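Local coordinates for sulfur oxidation protein SOXB (Thermus thermophilus, PDB 2WDC) that probably acts as a dimanganese hydrolase of the 5'-nucleotidase family, working in bacterial sulfur oxidation, at residues H44-P49 with S306-A311; M104-A109 with V334-L339; W151-G156 with L179-F184; F184-I189 with G216-Y221. All blocks are in the same frame, centred on the assembly; numbering follows the deposited sequence.

Interaction 1. Residues H44-P49 with S306-A311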
loop_
_atom_site.group_PDB
_atom_site.type_symbol
_atom_site.label_atom_id
_atom_site.label_comp_id
_atom_site.label_asym_id
_atom_site.label_seq_id
_atom_site.Cartn_x
_atom_site.Cartn_y
_atom_site.Cartn_z
ATOM N N HIS A 44 -2.192 -15.026 -2.625
ATOM C CA HIS A 44 -1.661 -14.549 -3.888
ATOM C C HIS A 44 -0.170 -14.266 -3.721
ATOM O O HIS A 44 0.394 -14.541 -2.664
ATOM C CB HIS A 44 -2.432 -13.299 -4.338
ATOM C CG HIS A 44 -2.233 -12.112 -3.452
ATOM N ND1 HIS A 44 -1.729 -10.920 -3.922
ATOM C CD2 HIS A 44 -2.471 -11.927 -2.131
ATOM C CE1 HIS A 44 -1.649 -10.054 -2.925
ATOM N NE2 HIS A 44 -2.078 -10.644 -1.825
ATOM N N TYR A 45 0.479 -13.767 -4.761
ATOM C CA TYR A 45 1.910 -13.494 -4.645
ATOM C C TYR A 45 2.105 -11.997 -4.606
ATOM O O TYR A 45 1.345 -11.262 -5.219
ATOM C CB TYR A 45 2.687 -14.134 -5.790
ATOM C CG TYR A 45 2.450 -15.619 -5.853
ATOM C CD1 TYR A 45 3.133 -16.481 -5.001
ATOM C CD2 TYR A 45 1.502 -16.154 -6.718
ATOM C CE1 TYR A 45 2.886 -17.844 -5.023
ATOM C CE2 TYR A 45 1.276 -17.524 -6.776
ATOM C CZ TYR A 45 1.977 -18.358 -5.926
ATOM O OH TYR A 45 1.765 -19.716 -5.975
ATOM N N PHE A 46 3.092 -11.537 -3.843
ATOM C CA PHE A 46 3.315 -10.099 -3.685
ATOM C C PHE A 46 4.804 -9.834 -3.440
ATOM O O PHE A 46 5.262 -9.947 -2.291
ATOM C CB PHE A 46 2.486 -9.618 -2.481
ATOM C CG PHE A 46 2.347 -8.120 -2.369
ATOM C CD1 PHE A 46 1.487 -7.418 -3.206
ATOM C CD2 PHE A 46 2.972 -7.439 -1.338
ATOM C CE1 PHE A 46 1.322 -6.048 -3.068
ATOM C CE2 PHE A 46 2.816 -6.067 -1.194
ATOM C CZ PHE A 46 1.982 -5.371 -2.056
ATOM N N MET A 47 5.530 -9.487 -4.504
ATOM C CA MET A 47 6.965 -9.227 -4.413
ATOM C C MET A 47 7.254 -7.799 -3.993
ATOM O O MET A 47 6.584 -6.869 -4.426
ATOM C CB MET A 47 7.611 -9.443 -5.784
ATOM C CG MET A 47 9.140 -9.393 -5.763
ATOM S SD MET A 47 9.810 -9.583 -7.430
ATOM C CE MET A 47 9.787 -7.869 -7.924
ATOM N N GLU A 48 8.271 -7.636 -3.154
ATOM C CA GLU A 48 8.720 -6.310 -2.739
ATOM C C GLU A 48 9.408 -5.626 -3.919
ATOM O O GLU A 48 9.838 -6.277 -4.881
ATOM C CB GLU A 48 9.686 -6.435 -1.556
ATOM C CG GLU A 48 8.996 -6.966 -0.300
ATOM C CD GLU A 48 7.869 -6.052 0.148
ATOM O OE1 GLU A 48 8.147 -4.847 0.312
ATOM O OE2 GLU A 48 6.723 -6.531 0.364
ATOM N N PRO A 49 9.492 -4.296 -3.880
ATOM C CA PRO A 49 10.066 -3.552 -5.004
ATOM C C PRO A 49 11.540 -3.826 -5.241
ATOM O O PRO A 49 12.318 -3.960 -4.299
ATOM C CB PRO A 49 9.886 -2.084 -4.581
ATOM C CG PRO A 49 9.755 -2.128 -3.078
ATOM C CD PRO A 49 9.015 -3.411 -2.799
ATOM N N SER A 306 3.272 -3.643 6.411
ATOM C CA SER A 306 3.333 -4.422 5.168
ATOM C C SER A 306 2.102 -4.193 4.300
ATOM O O SER A 306 1.584 -3.084 4.245
ATOM C CB SER A 306 3.581 -5.921 5.439
ATOM O OG SER A 306 3.898 -6.642 4.236
ATOM N N ALA A 307 1.633 -5.241 3.620
ATOM C CA ALA A 307 0.500 -5.051 2.719
ATOM C C ALA A 307 -0.038 -6.344 2.146
ATOM O O ALA A 307 0.645 -7.369 2.122
ATOM C CB ALA A 307 0.895 -4.121 1.565
ATOM N N ALA A 308 -1.265 -6.249 1.638
ATOM C CA ALA A 308 -1.895 -7.319 0.868
ATOM C C ALA A 308 -2.022 -8.634 1.598
ATOM O O ALA A 308 -2.194 -9.685 0.953
ATOM C CB ALA A 308 -1.137 -7.506 -0.465
ATOM N N GLY A 309 -2.009 -8.570 2.930
ATOM C CA GLY A 309 -2.131 -9.738 3.796
ATOM C C GLY A 309 -0.852 -10.551 3.935
ATOM O O GLY A 309 -0.876 -11.671 4.454
ATOM N N LYS A 310 0.266 -9.999 3.477
ATOM C CA LYS A 310 1.533 -10.736 3.505
ATOM C C LYS A 310 1.991 -11.171 4.893
ATOM O O LYS A 310 2.558 -12.261 5.056
ATOM C CB LYS A 310 2.646 -9.901 2.834
ATOM C CG LYS A 310 4.064 -10.375 3.119
ATOM C CD LYS A 310 5.118 -9.504 2.403
ATOM C CE LYS A 310 5.239 -9.895 0.961
ATOM N NZ LYS A 310 6.293 -9.127 0.220
ATOM N N ALA A 311 1.809 -10.302 5.883
ATOM C CA ALA A 311 2.341 -10.578 7.201
ATOM C C ALA A 311 1.462 -10.063 8.306
ATOM O O ALA A 311 0.752 -9.070 8.151
ATOM C CB ALA A 311 3.725 -9.927 7.314
HETATM O O HOH W 1 5.305 -5.220 2.398
#
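The ammonium group of K310 is gripped by two acceptors of 44-49. NZ lies 2.6 Å from E48 OE2 in a salt bridge, using the anti lone pair of that oxygen. NZ also donates to F46 O at 2.8 Å, tilted 21° from the carbonyl plane. A third bond, to L85 O outside the segments, adds to the hold. The K310 chain runs straight from CB and bends only at chi3 (-80°), which brings NZ within reach of both F46 O and E48 OE2. E48 OE1 pairs with R374, so the carboxylate lies between two cations and is probably ionised. A water accepts a hydrogen bond from S306 OG and donates one to E48 OE2. H44 NE2 donates to A308 O at 2.9 Å. The bond is nearly straight (171°) and lies in both the ring plane and the carbonyl plane, on a lone pair. H44 ND1 is bonded to T408 OG1, which helps fix the turn of the ring. In one of two modelled F46 conformers, A308 CB sits over one face of the ring, 3.8 Å from its centroid, in a CH-pi contact. There A307 CB touches F46 CE2 at 3.9 Å. A307 to K310 form a type I' turn closed by K310 N to A307 O. This turn borders the dimanganese site of the metallophosphoesterase fold, where A307 packs against the manganese ligand H288.

Interaction 2. Residues M104-A109 with V334-L339. With TBU (tertiary-butyl alcohol), chain K.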
loop_
_atom_site.group_PDB
_atom_site.type_symbol
_atom_site.label_atom_id
_atom_site.label_comp_id
_atom_site.label_asym_id
_atom_site.label_seq_id
_atom_site.Cartn_x
_atom_site.Cartn_y
_atom_site.Cartn_z
ATOM N N MET A 104 -7.594 -13.904 3.287
ATOM C CA MET A 104 -8.306 -13.580 4.520
ATOM C C MET A 104 -8.441 -14.783 5.444
ATOM O O MET A 104 -8.356 -14.651 6.670
ATOM C CB MET A 104 -9.671 -12.974 4.209
ATOM C CG MET A 104 -9.572 -11.537 3.718
ATOM S SD MET A 104 -11.141 -11.021 2.984
ATOM C CE MET A 104 -10.730 -9.344 2.526
ATOM N N GLY A 105 -8.596 -15.969 4.864
ATOM C CA GLY A 105 -8.688 -17.183 5.662
ATOM C C GLY A 105 -7.432 -17.425 6.490
ATOM O O GLY A 105 -7.477 -17.557 7.713
ATOM N N ALA A 106 -6.294 -17.463 5.811
ATOM C CA ALA A 106 -5.015 -17.697 6.470
ATOM C C ALA A 106 -4.692 -16.596 7.482
ATOM O O ALA A 106 -4.179 -16.869 8.572
ATOM C CB ALA A 106 -3.914 -17.782 5.422
ATOM N N LEU A 107 -4.951 -15.343 7.110
ATOM C CA LEU A 107 -4.661 -14.231 8.021
ATOM C C LEU A 107 -5.508 -14.384 9.292
ATOM O O LEU A 107 -5.034 -14.168 10.409
ATOM C CB LEU A 107 -4.892 -12.875 7.321
ATOM C CG LEU A 107 -4.787 -11.616 8.193
ATOM C CD1 LEU A 107 -3.425 -11.553 8.881
ATOM C CD2 LEU A 107 -5.024 -10.343 7.362
ATOM N N THR A 108 -6.762 -14.781 9.114
ATOM C CA THR A 108 -7.659 -14.993 10.245
ATOM C C THR A 108 -7.155 -16.133 11.131
ATOM O O THR A 108 -7.129 -16.013 12.362
ATOM C CB THR A 108 -9.084 -15.281 9.754
ATOM O OG1 THR A 108 -9.534 -14.183 8.949
ATOM C CG2 THR A 108 -10.035 -15.447 10.936
ATOM N N ALA A 109 -6.761 -17.237 10.504
ATOM C CA ALA A 109 -6.273 -18.387 11.258
ATOM C C ALA A 109 -5.073 -17.974 12.104
ATOM O O ALA A 109 -4.953 -18.357 13.267
ATOM C CB ALA A 109 -5.881 -19.514 10.307
ATOM N N VAL A 334 2.244 -14.778 6.542
ATOM C CA VAL A 334 0.936 -15.382 6.313
ATOM C C VAL A 334 1.094 -16.292 5.104
ATOM O O VAL A 334 0.981 -15.849 3.964
ATOM C CB VAL A 334 -0.151 -14.330 6.068
ATOM C CG1 VAL A 334 -1.501 -15.016 5.803
ATOM C CG2 VAL A 334 -0.259 -13.398 7.261
ATOM N N LEU A 335 1.465 -17.544 5.364
ATOM C CA LEU A 335 1.684 -18.521 4.300
ATOM C C LEU A 335 0.545 -19.527 4.332
ATOM O O LEU A 335 0.490 -20.385 5.209
ATOM C CB LEU A 335 3.031 -19.216 4.504
ATOM C CG LEU A 335 4.263 -18.305 4.366
ATOM C CD1 LEU A 335 5.484 -19.030 4.922
ATOM C CD2 LEU A 335 4.483 -17.927 2.900
ATOM N N ALA A 336 -0.401 -19.386 3.408
ATOM C CA ALA A 336 -1.569 -20.258 3.400
ATOM C C ALA A 336 -1.274 -21.759 3.366
ATOM O O ALA A 336 -2.043 -22.563 3.906
ATOM C CB ALA A 336 -2.521 -19.876 2.270
ATOM N N GLU A 337 -0.173 -22.148 2.736
ATOM C CA GLU A 337 0.148 -23.578 2.674
ATOM C C GLU A 337 0.647 -24.096 4.015
ATOM O O GLU A 337 0.806 -25.302 4.196
ATOM C CB GLU A 337 1.209 -23.849 1.596
ATOM C CG GLU A 337 0.743 -23.561 0.188
ATOM C CD GLU A 337 1.751 -23.986 -0.879
ATOM O OE1 GLU A 337 2.699 -24.721 -0.545
ATOM O OE2 GLU A 337 1.560 -23.629 -2.056
ATOM N N HIS A 338 0.902 -23.195 4.959
ATOM C CA HIS A 338 1.480 -23.577 6.239
ATOM C C HIS A 338 0.685 -23.160 7.463
ATOM O O HIS A 338 1.201 -23.135 8.584
ATOM C CB HIS A 338 2.914 -23.074 6.301
ATOM C CG HIS A 338 3.769 -23.651 5.223
ATOM N ND1 HIS A 338 4.260 -24.903 5.066
ATOM C CD2 HIS A 338 4.038 -22.984 4.047
ATOM C CE1 HIS A 338 4.868 -24.949 3.837
ATOM N NE2 HIS A 338 4.737 -23.774 3.249
ATOM N N LEU A 339 -0.580 -22.827 7.228
ATOM C CA LEU A 339 -1.475 -22.402 8.292
ATOM C C LEU A 339 -2.764 -23.195 8.214
ATOM O O LEU A 339 -3.165 -23.636 7.139
ATOM C CB LEU A 339 -1.799 -20.915 8.120
ATOM C CG LEU A 339 -0.675 -19.973 8.535
ATOM C CD1 LEU A 339 -0.959 -18.559 8.044
ATOM C CD2 LEU A 339 -0.503 -19.986 10.057
HETATM O O TBU K . 9.549 -23.194 6.834
HETATM C C TBU K . 8.188 -23.485 6.517
HETATM C C1 TBU K . 7.556 -24.141 7.733
HETATM C C2 TBU K . 7.397 -22.205 6.201
HETATM C C3 TBU K . 8.139 -24.440 5.323
#
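The first turns of helix 104-120 lie against the loop that follows strand 323-333, with the CA atoms of A106 and A336 5.3 Å apart. A106 is the centre of the packing. Its methyl points at the loop and meets three side chains there. V334 CG1 is 3.7 Å from A106 CB, and the CB of A336 comes within 4.0 Å of the same methyl. L339 CD1 touches both A106 CB and A106 O. The small side chain lets the loop backbone come close, so that even A336 CA is in contact. With V334 CG1 anti to the backbone N (chi1 179°), that branch rests on A106 CB and L107 N, while CG2 faces L107 CD1 at 4.0 Å. The contact joins the helix to the loop leaving 323-333, one of the two edge strands of a mixed sheet, as in the layered alpha/beta core of metallophosphoesterases. The side chains that meet are all apolar. On the far side of the helix, T108 OG1 donates to M104 O at 2.6 Å. T108 N bonds to the same oxygen, and the two donors approach from opposite faces of the M104 carbonyl plane. W151 of helix 146-155 donates to T108 OG1, and L107 also packs on W151. At the outer side of the loop, a tertiary-butyl alcohol lies over one face of the H338 ring, with its C3 3.6 Å from CE1.

Interaction 3. Residues W151-G156 with L179-F184; sequences WQNLVG and LFRGEF. With TBU (tertiary-butyl alcohol), chain M.
N153 holds CG anti to its carbonyl carbon (chi1 -73°), and a small chi2 turns the amide so that both of its ends meet the backbone of 179-184. OD1 accepts from R181 N at 2.9 Å, with an N-H...O angle of 163°. ND2 donates to L179 O, also at 2.9 Å. That oxygen lies close to the N153 amide plane, but ND2 stands well out of the plane of the L179 carbonyl and misses its lone pairs. The amide thus bridges the carbonyl of L179 and the N-H of R181, just where helix 170-179 ends and the chain turns toward strand 183-184. The aliphatic part of R181 passes across N153 at about a right angle, with CG and CD each 3.7 Å from N153 CG. A water donates to N153 O and accepts from R181 NE, tying the arginine to the end of helix 146-155. Q152 lies across F180, its amide plane 24° from the ring plane, and OE1 approaches CD1 at 3.6 Å. The polar ends of Q152 are taken up elsewhere: OE1 accepts from W134 NE1 and NE2 bonds to D129. Toward F180, Q152 therefore offers van der Waals contact. The polar hold rests on the N153 amide, which satisfies one backbone donor and one backbone acceptor and so ties two helix ends together without using charge.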
loop_
_atom_site.group_PDB
_atom_site.type_symbol
_atom_site.label_atom_id
_atom_site.label_comp_id
_atom_site.label_asym_id
_atom_site.label_seq_id
_atom_site.Cartn_x
_atom_site.Cartn_y
_atom_site.Cartn_z
ATOM N N TRP A 151 -15.771 -9.355 6.865
ATOM C CA TRP A 151 -14.615 -10.169 7.206
ATOM C C TRP A 151 -13.921 -9.612 8.457
ATOM O O TRP A 151 -13.546 -10.362 9.361
ATOM C CB TRP A 151 -13.622 -10.271 6.043
ATOM C CG TRP A 151 -12.314 -10.798 6.528
ATOM C CD1 TRP A 151 -12.062 -12.068 6.970
ATOM C CD2 TRP A 151 -11.145 -10.029 6.836
ATOM N NE1 TRP A 151 -10.784 -12.148 7.473
ATOM C CE2 TRP A 151 -10.201 -10.909 7.404
ATOM C CE3 TRP A 151 -10.795 -8.681 6.662
ATOM C CZ2 TRP A 151 -8.934 -10.481 7.819
ATOM C CZ3 TRP A 151 -9.529 -8.263 7.061
ATOM C CH2 TRP A 151 -8.611 -9.167 7.622
ATOM N N GLN A 152 -13.745 -8.292 8.521
ATOM C CA GLN A 152 -13.114 -7.701 9.700
ATOM C C GLN A 152 -13.871 -8.123 10.951
ATOM O O GLN A 152 -13.276 -8.423 11.992
ATOM C CB GLN A 152 -13.120 -6.175 9.608
ATOM C CG GLN A 152 -12.084 -5.569 8.651
ATOM C CD GLN A 152 -12.266 -4.068 8.550
ATOM O OE1 GLN A 152 -13.367 -3.598 8.266
ATOM N NE2 GLN A 152 -11.214 -3.306 8.881
ATOM N N ASN A 153 -15.196 -8.156 10.836
ATOM C CA ASN A 153 -16.043 -8.517 11.965
ATOM C C ASN A 153 -15.881 -9.982 12.370
ATOM O O ASN A 153 -15.959 -10.319 13.557
ATOM C CB ASN A 153 -17.501 -8.194 11.653
ATOM C CG ASN A 153 -17.781 -6.705 11.689
ATOM O OD1 ASN A 153 -16.980 -5.927 12.211
ATOM N ND2 ASN A 153 -18.954 -6.310 11.199
ATOM N N LEU A 154 -15.627 -10.849 11.400
ATOM C CA LEU A 154 -15.407 -12.266 11.708
ATOM C C LEU A 154 -14.106 -12.427 12.488
ATOM O O LEU A 154 -14.025 -13.204 13.446
ATOM C CB LEU A 154 -15.331 -13.088 10.419
ATOM C CG LEU A 154 -16.650 -13.325 9.677
ATOM C CD1 LEU A 154 -16.422 -14.029 8.343
ATOM C CD2 LEU A 154 -17.605 -14.115 10.556
ATOM N N VAL A 155 -13.066 -11.711 12.071
ATOM C CA VAL A 155 -11.759 -11.742 12.734
ATOM C C VAL A 155 -11.857 -11.149 14.136
ATOM O O VAL A 155 -11.346 -11.690 15.118
ATOM C CB VAL A 155 -10.738 -10.887 11.935
ATOM C CG1 VAL A 155 -9.486 -10.631 12.765
ATOM C CG2 VAL A 155 -10.409 -11.520 10.599
ATOM N N GLY A 156 -12.482 -9.978 14.202
ATOM C CA GLY A 156 -12.595 -9.220 15.433
ATOM C C GLY A 156 -11.540 -8.126 15.469
ATOM O O GLY A 156 -10.619 -8.165 16.283
ATOM N N LEU A 179 -21.700 -0.827 10.221
ATOM C CA LEU A 179 -21.546 -2.279 10.224
ATOM C C LEU A 179 -20.279 -2.738 10.952
ATOM O O LEU A 179 -20.287 -3.756 11.638
ATOM C CB LEU A 179 -21.559 -2.792 8.782
ATOM C CG LEU A 179 -21.345 -4.288 8.549
ATOM C CD1 LEU A 179 -22.482 -5.098 9.192
ATOM C CD2 LEU A 179 -21.272 -4.535 7.046
ATOM N N PHE A 180 -19.195 -1.970 10.806
ATOM C CA PHE A 180 -17.913 -2.278 11.453
ATOM C C PHE A 180 -18.080 -2.335 12.978
ATOM O O PHE A 180 -18.503 -1.358 13.597
ATOM C CB PHE A 180 -16.900 -1.192 11.044
ATOM C CG PHE A 180 -15.510 -1.387 11.595
ATOM C CD1 PHE A 180 -14.806 -2.548 11.354
ATOM C CD2 PHE A 180 -14.892 -0.367 12.313
ATOM C CE1 PHE A 180 -13.519 -2.714 11.858
ATOM C CE2 PHE A 180 -13.599 -0.521 12.804
ATOM C CZ PHE A 180 -12.918 -1.702 12.586
ATOM N N ARG A 181 -17.710 -3.471 13.573
ATOM C CA ARG A 181 -17.845 -3.691 15.013
ATOM C C ARG A 181 -16.675 -3.145 15.824
ATOM O O ARG A 181 -16.776 -2.990 17.042
ATOM C CB ARG A 181 -18.094 -5.174 15.313
ATOM C CG ARG A 181 -19.467 -5.646 14.810
ATOM C CD ARG A 181 -19.624 -7.163 14.899
ATOM N NE ARG A 181 -19.361 -7.651 16.247
ATOM C CZ ARG A 181 -20.244 -7.609 17.240
ATOM N NH1 ARG A 181 -21.456 -7.112 17.029
ATOM N NH2 ARG A 181 -19.919 -8.065 18.442
ATOM N N GLY A 182 -15.561 -2.842 15.162
ATOM C CA GLY A 182 -14.439 -2.250 15.861
ATOM C C GLY A 182 -14.706 -0.770 16.044
ATOM O O GLY A 182 -15.784 -0.280 15.680
ATOM N N GLU A 183 -13.741 -0.051 16.605
ATOM C CA GLU A 183 -13.867 1.392 16.780
ATOM C C GLU A 183 -12.906 2.121 15.841
ATOM O O GLU A 183 -11.693 1.988 15.950
ATOM C CB GLU A 183 -13.589 1.809 18.234
ATOM C CG GLU A 183 -13.712 3.320 18.433
ATOM C CD GLU A 183 -13.462 3.773 19.860
ATOM O OE1 GLU A 183 -12.947 2.983 20.677
ATOM O OE2 GLU A 183 -13.780 4.936 20.155
ATOM N N PHE A 184 -13.463 2.870 14.896
ATOM C CA PHE A 184 -12.664 3.639 13.960
ATOM C C PHE A 184 -12.079 4.844 14.699
ATOM O O PHE A 184 -12.786 5.516 15.457
ATOM C CB PHE A 184 -13.568 4.124 12.822
ATOM C CG PHE A 184 -12.843 4.870 11.747
ATOM C CD1 PHE A 184 -12.329 4.195 10.651
ATOM C CD2 PHE A 184 -12.674 6.240 11.829
ATOM C CE1 PHE A 184 -11.664 4.880 9.645
ATOM C CE2 PHE A 184 -12.001 6.932 10.830
ATOM C CZ PHE A 184 -11.497 6.254 9.742
HETATM O O TBU M . -16.207 3.370 14.890
HETATM C C TBU M . -16.982 4.543 15.242
HETATM C C1 TBU M . -16.063 5.694 15.679
HETATM C C2 TBU M . -17.776 5.023 14.015
HETATM C C3 TBU M . -17.959 4.210 16.375
HETATM O O HOH W 2 -16.467 -8.745 15.630
#

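Interaction 4. Residues F184-I189 with G216-Y221; sequences FLSYNI and GASYPY. With TBU (tertiary-butyl alcohol), chain M.
A loop between strands 183-184 and 190-191 crosses the C-terminal end of strand 210-217, where the chain runs on toward the metal site. The N188 amide makes two hydrogen bonds with the backbone of S218. Its OD1 accepts from S218 N at 3.0 Å, in the plane of the side-chain carbonyl and on a lone pair. Its ND2 donates to S218 O at 2.9 Å, from above the S218 carbonyl plane, and also bonds to F236 O. N188 CG lies between its backbone N and carbonyl carbon (chi1 61°), which brings the amide to S218. Y187 N donates to G216 O at 2.9 Å. The Y187 ring turns its edge to the same oxygen and to A217 CB, which lies 3.7 Å from CE2. Hydroxyls of S186 and S218 meet at 2.6 Å between their OG atoms; S186 OG also donates to L185 O, and S218 OG is bonded to S162. I189 CD1 packs 3.7 Å from S218 OG. The backbones come close at G216, whose CA is 4.4 Å from S186 CA. Y219 lies against the manganese ligands H163 and H286. Such a loop bordering the metals beyond a strand's C-terminal end is typical of the metallophosphoesterase fold.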
loop_
_atom_site.group_PDB
_atom_site.type_symbol
_atom_site.label_atom_id
_atom_site.label_comp_id
_atom_site.label_asym_id
_atom_site.label_seq_id
_atom_site.Cartn_x
_atom_site.Cartn_y
_atom_site.Cartn_z
ATOM N N PHE A 184 -13.463 2.870 14.896
ATOM C CA PHE A 184 -12.664 3.639 13.960
ATOM C C PHE A 184 -12.079 4.844 14.699
ATOM O O PHE A 184 -12.786 5.516 15.457
ATOM C CB PHE A 184 -13.568 4.124 12.822
ATOM C CG PHE A 184 -12.843 4.870 11.747
ATOM C CD1 PHE A 184 -12.329 4.195 10.651
ATOM C CD2 PHE A 184 -12.674 6.240 11.829
ATOM C CE1 PHE A 184 -11.664 4.880 9.645
ATOM C CE2 PHE A 184 -12.001 6.932 10.830
ATOM C CZ PHE A 184 -11.497 6.254 9.742
ATOM N N LEU A 185 -10.782 5.095 14.509
ATOM C CA LEU A 185 -10.118 6.222 15.158
ATOM C C LEU A 185 -9.475 7.133 14.130
ATOM O O LEU A 185 -8.941 6.657 13.126
ATOM C CB LEU A 185 -8.993 5.713 16.071
ATOM C CG LEU A 185 -9.362 4.735 17.185
ATOM C CD1 LEU A 185 -8.076 4.233 17.860
ATOM C CD2 LEU A 185 -10.258 5.416 18.209
ATOM N N SER A 186 -9.451 8.434 14.426
ATOM C CA SER A 186 -8.701 9.395 13.615
ATOM C C SER A 186 -8.716 10.746 14.310
ATOM O O SER A 186 -9.778 11.301 14.542
ATOM C CB SER A 186 -9.281 9.529 12.201
ATOM O OG SER A 186 -8.831 8.483 11.349
ATOM N N TYR A 187 -7.546 11.282 14.642
ATOM C CA TYR A 187 -7.500 12.593 15.286
ATOM C C TYR A 187 -7.706 13.695 14.254
ATOM O O TYR A 187 -8.094 14.814 14.593
ATOM C CB TYR A 187 -6.139 12.807 15.987
ATOM C CG TYR A 187 -5.056 13.315 15.054
ATOM C CD1 TYR A 187 -4.818 14.679 14.907
ATOM C CD2 TYR A 187 -4.339 12.437 14.237
ATOM C CE1 TYR A 187 -3.872 15.158 14.003
ATOM C CE2 TYR A 187 -3.419 12.907 13.307
ATOM C CZ TYR A 187 -3.186 14.266 13.188
ATOM O OH TYR A 187 -2.279 14.723 12.256
ATOM N N ASN A 188 -7.418 13.381 12.991
ATOM C CA ASN A 188 -7.342 14.395 11.945
ATOM C C ASN A 188 -8.490 14.608 10.974
ATOM O O ASN A 188 -8.444 15.547 10.182
ATOM C CB ASN A 188 -6.026 14.246 11.170
ATOM C CG ASN A 188 -5.904 12.901 10.476
ATOM O OD1 ASN A 188 -6.219 11.850 11.052
ATOM N ND2 ASN A 188 -5.436 12.921 9.231
ATOM N N ILE A 189 -9.499 13.748 11.003
ATOM C CA ILE A 189 -10.641 13.939 10.115
ATOM C C ILE A 189 -11.612 14.868 10.806
ATOM O O ILE A 189 -12.213 14.500 11.819
ATOM C CB ILE A 189 -11.290 12.618 9.730
ATOM C CG1 ILE A 189 -10.258 11.734 9.022
ATOM C CG2 ILE A 189 -12.478 12.878 8.799
ATOM C CD1 ILE A 189 -10.769 10.325 8.725
ATOM N N GLY A 216 -5.346 7.209 16.571
ATOM C CA GLY A 216 -5.401 6.960 15.139
ATOM C C GLY A 216 -5.116 8.185 14.294
ATOM O O GLY A 216 -5.461 9.313 14.649
ATOM N N ALA A 217 -4.469 7.951 13.157
ATOM C CA ALA A 217 -4.212 9.003 12.177
ATOM C C ALA A 217 -4.497 8.462 10.795
ATOM O O ALA A 217 -3.937 7.444 10.408
ATOM C CB ALA A 217 -2.761 9.477 12.246
ATOM N N SER A 218 -5.414 9.110 10.080
ATOM C CA SER A 218 -5.676 8.762 8.685
ATOM C C SER A 218 -4.765 9.578 7.753
ATOM O O SER A 218 -4.151 10.580 8.145
ATOM C CB SER A 218 -7.158 8.948 8.324
ATOM O OG SER A 218 -7.955 7.969 8.980
ATOM N N TYR A 219 -4.635 9.109 6.519
ATOM C CA TYR A 219 -3.739 9.755 5.554
ATOM C C TYR A 219 -4.121 11.212 5.389
ATOM O O TYR A 219 -5.285 11.525 5.148
ATOM C CB TYR A 219 -3.889 9.054 4.217
ATOM C CG TYR A 219 -2.912 9.470 3.167
ATOM C CD1 TYR A 219 -1.538 9.407 3.389
ATOM C CD2 TYR A 219 -3.361 9.836 1.903
ATOM C CE1 TYR A 219 -0.628 9.789 2.396
ATOM C CE2 TYR A 219 -2.463 10.168 0.901
ATOM C CZ TYR A 219 -1.113 10.146 1.153
ATOM O OH TYR A 219 -0.227 10.488 0.144
ATOM N N PRO A 220 -3.140 12.122 5.490
ATOM C CA PRO A 220 -3.473 13.555 5.424
ATOM C C PRO A 220 -3.713 14.109 4.028
ATOM O O PRO A 220 -4.194 15.234 3.895
ATOM C CB PRO A 220 -2.246 14.240 6.040
ATOM C CG PRO A 220 -1.154 13.244 5.980
ATOM C CD PRO A 220 -1.772 11.878 5.977
ATOM N N TYR A 221 -3.386 13.336 2.991
ATOM C CA TYR A 221 -3.513 13.833 1.628
ATOM C C TYR A 221 -4.652 13.227 0.819
ATOM O O TYR A 221 -4.619 13.247 -0.409
ATOM C CB TYR A 221 -2.179 13.698 0.876
ATOM C CG TYR A 221 -1.005 14.316 1.588
ATOM C CD1 TYR A 221 -0.840 15.696 1.618
ATOM C CD2 TYR A 221 -0.061 13.529 2.235
ATOM C CE1 TYR A 221 0.224 16.277 2.285
ATOM C CE2 TYR A 221 1.023 14.103 2.896
ATOM C CZ TYR A 221 1.156 15.476 2.913
ATOM O OH TYR A 221 2.220 16.063 3.569
HETATM O O TBU M . -16.207 3.370 14.890
HETATM C C TBU M . -16.982 4.543 15.242
HETATM C C1 TBU M . -16.063 5.694 15.679
HETATM C C2 TBU M . -17.776 5.023 14.015
HETATM C C3 TBU M . -17.959 4.210 16.375
#

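Interactions 1, 2 and 4 are buried, while interaction 3 is partly exposed. Interactions 1 and 4 lie nearest the manganese ions, and their chemistry is polar: charge and a histidine bond in the first, an asparagine and serines in the second. Interaction 2 is apolar and lies about 20 Å from the chain centre. Interaction 1 joins it directly, through K310 O and V334 N at 2.9 Å. Interaction 2 also meets interaction 3 through packing of helix 104-120 on helix 146-155. Interactions 3 and 4 share F184, whose N bonds to a tertiary-butyl alcohol. Both use an asparagine amide to hold backbone, N153 near helix ends and N188 beyond a strand end.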